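Odorant binding protein (AGAP010409-PA) (Anopheles gambiae, PDB 3L4A) probably binds small odorant molecules, as a secreted all-helical member of the PBP/GOBP family of insect odorant-binding proteins. Local coordinates at residues D71-E75 with E76-K80; K88-E91 with T92-D95. All blocks are in the same frame, centred on the assembly; numbering follows the deposited sequence. Where two conformers were deposited one is given.

Interaction 1: D71-E75 with E76-K80; sequences DDADE and EFVAK
A73 meets F77 and V78 where an extended loop turns into the first turn of helix 75-87, with D74 in the N-cap position. The methyl of A73 sits beside both side chains: its CB is 3.7 Å from V78 CG2 and 4.1 Å from F77 CD1, approaching the ring obliquely. V78 presents CG2 to the loop because CG1 is the branch anti to the backbone N (chi1 176°), which leaves CG2 beside that N and near the D74 carbonyl. W64 touches A73 and D74 and packs edge-to-face with F77, bringing helix 60-66 against the start of helix 75-87. Within the latter helix, H81 also meets the buried F77 ring edge-to-face.

D74 gives the helix its first backbone acceptor. V78 N donates to D74 O over 3.2 Å in a nearly straight bond, close to the C=O axis, while F77 N adds a weak, strongly bent bond to the same oxygen. The D74 side chain makes no capping bond; the approach comes from E76, whose CG lies between backbone N and carbonyl carbon (chi1 61°) and whose chain bends at chi2, folding the carboxylate back until OE2 is 3.6 Å from D74 CB. The two carboxylates, probably both negative, come no closer than 4.2 Å at D74 OD2 and E76 OE1. A water donates to both oxygens, only weakly to D74 OD2, which may ease their repulsion.

E75 continues the ladder: A79 N reaches E75 O at 2.9 Å, the donor tilted 18° from the carbonyl plane.

Interaction 2: K88-E91 with T92-D95; sequences KNLE and TIED
N89 and T92 meet at a single carbonyl oxygen in a short 3-10 turn that follows helix 75-87. N89, with positive phi, is where the chain leaves helical geometry. Its O accepts two hydrogen bonds from T92: OG1 donates at 2.8 Å in the carbonyl plane, and the backbone N donates at 3.0 Å from above that plane. Placing OG1 between backbone N and carbonyl carbon (chi1 72°) swings the hydroxyl back over the turn, so that side chain and main chain of one residue hold the same acceptor. A second i to i+3 bond follows, from I93 N to L90 O at 3.1 Å, with the donor again well above the carbonyl plane.

Apolar contact is sparser. I93 sends CD1 back to 4.2 Å from L90 CD2, the two side chains crossing at a slant, and the same methyl rests 4.0 Å from K88 O. On the exposed side E91 lies alongside T92 in one of its two conformers, so that contact is doubtful.

Several groups tie the turn to helix 96-105. L90, buried, packs on R99 and A103, while I93 touches E98 and its carbonyl accepts a hydrogen bond from R99. D95 OD2 caps the start of that helix at E98 N, completing the link from the end of helix 75-87.

How the interactions relate
Both contacts are local and belong to successive boundaries of helix 75-87. From the N terminus, the chain leaves helix 60-66 and crosses a loop to reach interaction 1, which forms the entry to helix 75-87; interaction 2 follows the exit of that helix and leads into helix 96-105. The contacts stand in series, neither nesting nor crossing, and each closes just a short turn. Their centres are 24 Å apart and their nearest atoms about 9 Å, without touching. Interaction 1 joins the helix start to helix 60-66, whereas interaction 2 joins its far end to helix 96-105, so three consecutive helices are linked.

Interaction 1: D71-E75 with E76-K80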
loop_
_atom_site.group_PDB
_atom_site.type_symbol
_atom_site.label_atom_id
_atom_site.label_comp_id
_atom_site.label_asym_id
_atom_site.label_seq_id
_atom_site.Cartn_x
_atom_site.Cartn_y
_atom_site.Cartn_z
ATOM N N ASP A 71 8.567 -0.599 17.102
ATOM C CA ASP A 71 7.858 -1.284 18.188
ATOM C C ASP A 71 6.544 -1.923 17.739
ATOM O O ASP A 71 6.187 -1.856 16.565
ATOM C CB ASP A 71 7.601 -0.306 19.335
ATOM C CG ASP A 71 6.764 0.903 18.917
ATOM O OD1 ASP A 71 6.615 1.176 17.702
ATOM O OD2 ASP A 71 6.266 1.611 19.813
ATOM N N ASP A 72 5.834 -2.566 18.669
ATOM C CA ASP A 72 4.489 -3.079 18.394
ATOM C C ASP A 72 3.576 -1.913 18.029
ATOM O O ASP A 72 3.597 -0.878 18.685
ATOM C CB ASP A 72 3.878 -3.742 19.636
ATOM C CG ASP A 72 4.505 -5.086 19.976
ATOM O OD1 ASP A 72 5.301 -5.628 19.183
ATOM O OD2 ASP A 72 4.187 -5.607 21.065
ATOM N N ALA A 73 2.754 -2.092 17.000
ATOM C CA ALA A 73 1.814 -1.046 16.594
ATOM C C ALA A 73 0.884 -0.625 17.738
ATOM O O ALA A 73 0.424 -1.476 18.503
ATOM C CB ALA A 73 0.984 -1.534 15.423
ATOM N N ASP A 74 0.598 0.675 17.838
ATOM C CA ASP A 74 -0.406 1.174 18.779
ATOM C C ASP A 74 -1.714 0.433 18.525
ATOM O O ASP A 74 -2.095 0.206 17.375
ATOM C CB ASP A 74 -0.698 2.661 18.554
ATOM C CG ASP A 74 0.439 3.579 18.961
ATOM O OD1 ASP A 74 1.435 3.127 19.560
ATOM O OD2 ASP A 74 0.318 4.793 18.678
ATOM N N GLU A 75 -2.432 0.107 19.592
ATOM C CA GLU A 75 -3.707 -0.572 19.462
ATOM C C GLU A 75 -4.710 0.222 18.621
ATOM O O GLU A 75 -5.446 -0.361 17.827
ATOM C CB GLU A 75 -4.294 -0.865 20.848
ATOM C CG GLU A 75 -5.619 -1.601 20.811
ATOM C CD GLU A 75 -6.370 -1.530 22.130
ATOM O OE1 GLU A 75 -5.796 -1.036 23.123
ATOM O OE2 GLU A 75 -7.540 -1.965 22.167
ATOM N N GLU A 76 -4.738 1.541 18.796
ATOM C CA GLU A 76 -5.703 2.351 18.051
ATOM C C GLU A 76 -5.365 2.415 16.568
ATOM O O GLU A 76 -6.258 2.559 15.748
ATOM C CB GLU A 76 -5.854 3.759 18.648
ATOM C CG GLU A 76 -4.606 4.598 18.657
ATOM C CD GLU A 76 -3.831 4.492 19.967
ATOM O OE1 GLU A 76 -3.431 5.552 20.490
ATOM O OE2 GLU A 76 -3.624 3.361 20.477
ATOM N N PHE A 77 -4.082 2.303 16.226
ATOM C CA PHE A 77 -3.669 2.247 14.819
ATOM C C PHE A 77 -4.191 0.955 14.190
ATOM O O PHE A 77 -4.775 0.954 13.099
ATOM C CB PHE A 77 -2.140 2.320 14.730
ATOM C CG PHE A 77 -1.582 2.115 13.345
ATOM C CD1 PHE A 77 -1.277 0.841 12.882
ATOM C CD2 PHE A 77 -1.329 3.202 12.519
ATOM C CE1 PHE A 77 -0.745 0.652 11.610
ATOM C CE2 PHE A 77 -0.798 3.015 11.255
ATOM C CZ PHE A 77 -0.509 1.745 10.801
ATOM N N VAL A 78 -4.000 -0.160 14.883
ATOM C CA VAL A 78 -4.479 -1.432 14.392
ATOM C C VAL A 78 -6.008 -1.415 14.271
ATOM O O VAL A 78 -6.561 -1.797 13.245
ATOM C CB VAL A 78 -4.033 -2.585 15.306
ATOM C CG1 VAL A 78 -4.627 -3.889 14.832
ATOM C CG2 VAL A 78 -2.495 -2.651 15.358
ATOM N N ALA A 79 -6.690 -0.966 15.323
ATOM C CA ALA A 79 -8.150 -0.945 15.327
ATOM C C ALA A 79 -8.715 -0.072 14.216
ATOM O O ALA A 79 -9.649 -0.463 13.520
ATOM C CB ALA A 79 -8.652 -0.440 16.666
ATOM N N LYS A 80 -8.155 1.121 14.078
ATOM C CA LYS A 80 -8.669 2.074 13.112
ATOM C C LYS A 80 -8.526 1.525 11.699
ATOM O O LYS A 80 -9.461 1.597 10.899
ATOM C CB LYS A 80 -8.001 3.436 13.281
ATOM C CG LYS A 80 -6.617 3.572 12.730
ATOM C CD LYS A 80 -6.030 4.925 13.148
ATOM C CE LYS A 80 -6.937 6.094 12.744
ATOM N NZ LYS A 80 -6.268 7.428 12.971
HETATM O O HOH W 1 -1.009 5.504 21.357
#

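Interaction 2: K88-E91 with T92-D95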
loop_
_atom_site.group_PDB
_atom_site.type_symbol
_atom_site.label_atom_id
_atom_site.label_comp_id
_atom_site.label_asym_id
_atom_site.label_seq_id
_atom_site.Cartn_x
_atom_site.Cartn_y
_atom_site.Cartn_z
ATOM N N LYS A 88 -14.195 -1.367 3.441
ATOM C CA LYS A 88 -13.951 -1.341 2.002
ATOM C C LYS A 88 -14.354 -2.625 1.282
ATOM O O LYS A 88 -14.264 -2.701 0.053
ATOM C CB LYS A 88 -12.492 -0.998 1.728
ATOM C CG LYS A 88 -12.197 0.463 1.989
ATOM C CD LYS A 88 -10.730 0.763 1.847
ATOM C CE LYS A 88 -10.508 2.269 1.732
ATOM N NZ LYS A 88 -10.929 2.794 0.403
ATOM N N ASN A 89 -14.801 -3.619 2.045
ATOM C CA ASN A 89 -15.304 -4.872 1.479
ATOM C C ASN A 89 -14.393 -5.395 0.379
ATOM O O ASN A 89 -14.831 -5.672 -0.747
ATOM C CB ASN A 89 -16.729 -4.694 0.961
ATOM C CG ASN A 89 -17.718 -4.428 2.077
ATOM O OD1 ASN A 89 -18.488 -5.307 2.460
ATOM N ND2 ASN A 89 -17.688 -3.217 2.617
ATOM N N LEU A 90 -13.123 -5.527 0.732
ATOM C CA LEU A 90 -12.077 -5.868 -0.216
ATOM C C LEU A 90 -12.306 -7.187 -0.942
ATOM O O LEU A 90 -11.914 -7.329 -2.096
ATOM C CB LEU A 90 -10.717 -5.904 0.482
ATOM C CG LEU A 90 -10.212 -4.604 1.115
ATOM C CD1 LEU A 90 -8.868 -4.842 1.793
ATOM C CD2 LEU A 90 -10.104 -3.517 0.065
ATOM N N GLU A 91 -12.930 -8.143 -0.267
ATOM C CA GLU A 91 -13.159 -9.465 -0.849
ATOM C C GLU A 91 -14.128 -9.413 -2.025
ATOM O O GLU A 91 -14.179 -10.338 -2.836
ATOM C CB GLU A 91 -13.699 -10.442 0.201
ATOM C CG GLU A 91 -13.719 -9.892 1.606
ATOM C CD GLU A 91 -14.826 -8.879 1.799
ATOM O OE1 GLU A 91 -15.988 -9.198 1.468
ATOM O OE2 GLU A 91 -14.532 -7.768 2.273
ATOM N N THR A 92 -14.902 -8.333 -2.116
ATOM C CA THR A 92 -15.867 -8.190 -3.201
ATOM C C THR A 92 -15.291 -7.456 -4.405
ATOM O O THR A 92 -15.952 -7.318 -5.432
ATOM C CB THR A 92 -17.150 -7.442 -2.766
ATOM O OG1 THR A 92 -16.859 -6.052 -2.586
ATOM C CG2 THR A 92 -17.718 -8.029 -1.485
ATOM N N ILE A 93 -14.065 -6.968 -4.274
ATOM C CA ILE A 93 -13.411 -6.278 -5.374
ATOM C C ILE A 93 -12.677 -7.320 -6.205
ATOM O O ILE A 93 -11.690 -7.905 -5.759
ATOM C CB ILE A 93 -12.455 -5.189 -4.864
ATOM C CG1 ILE A 93 -13.232 -4.155 -4.052
ATOM C CG2 ILE A 93 -11.773 -4.495 -6.034
ATOM C CD1 ILE A 93 -12.360 -3.074 -3.441
ATOM N N GLU A 94 -13.179 -7.552 -7.416
ATOM C CA GLU A 94 -12.689 -8.633 -8.266
ATOM C C GLU A 94 -11.297 -8.355 -8.822
ATOM O O GLU A 94 -10.462 -9.250 -8.910
ATOM C CB GLU A 94 -13.663 -8.882 -9.419
ATOM C CG GLU A 94 -15.132 -8.878 -9.022
ATOM C CD GLU A 94 -15.787 -7.517 -9.187
ATOM O OE1 GLU A 94 -15.279 -6.525 -8.617
ATOM O OE2 GLU A 94 -16.820 -7.441 -9.886
ATOM N N ASP A 95 -11.059 -7.105 -9.199
ATOM C CA ASP A 95 -9.767 -6.710 -9.750
ATOM C C ASP A 95 -8.728 -6.620 -8.630
ATOM O O ASP A 95 -8.865 -5.797 -7.726
ATOM C CB ASP A 95 -9.899 -5.367 -10.467
ATOM C CG ASP A 95 -8.655 -4.993 -11.238
ATOM O OD1 ASP A 95 -8.723 -4.926 -12.480
ATOM O OD2 ASP A 95 -7.605 -4.775 -10.611
#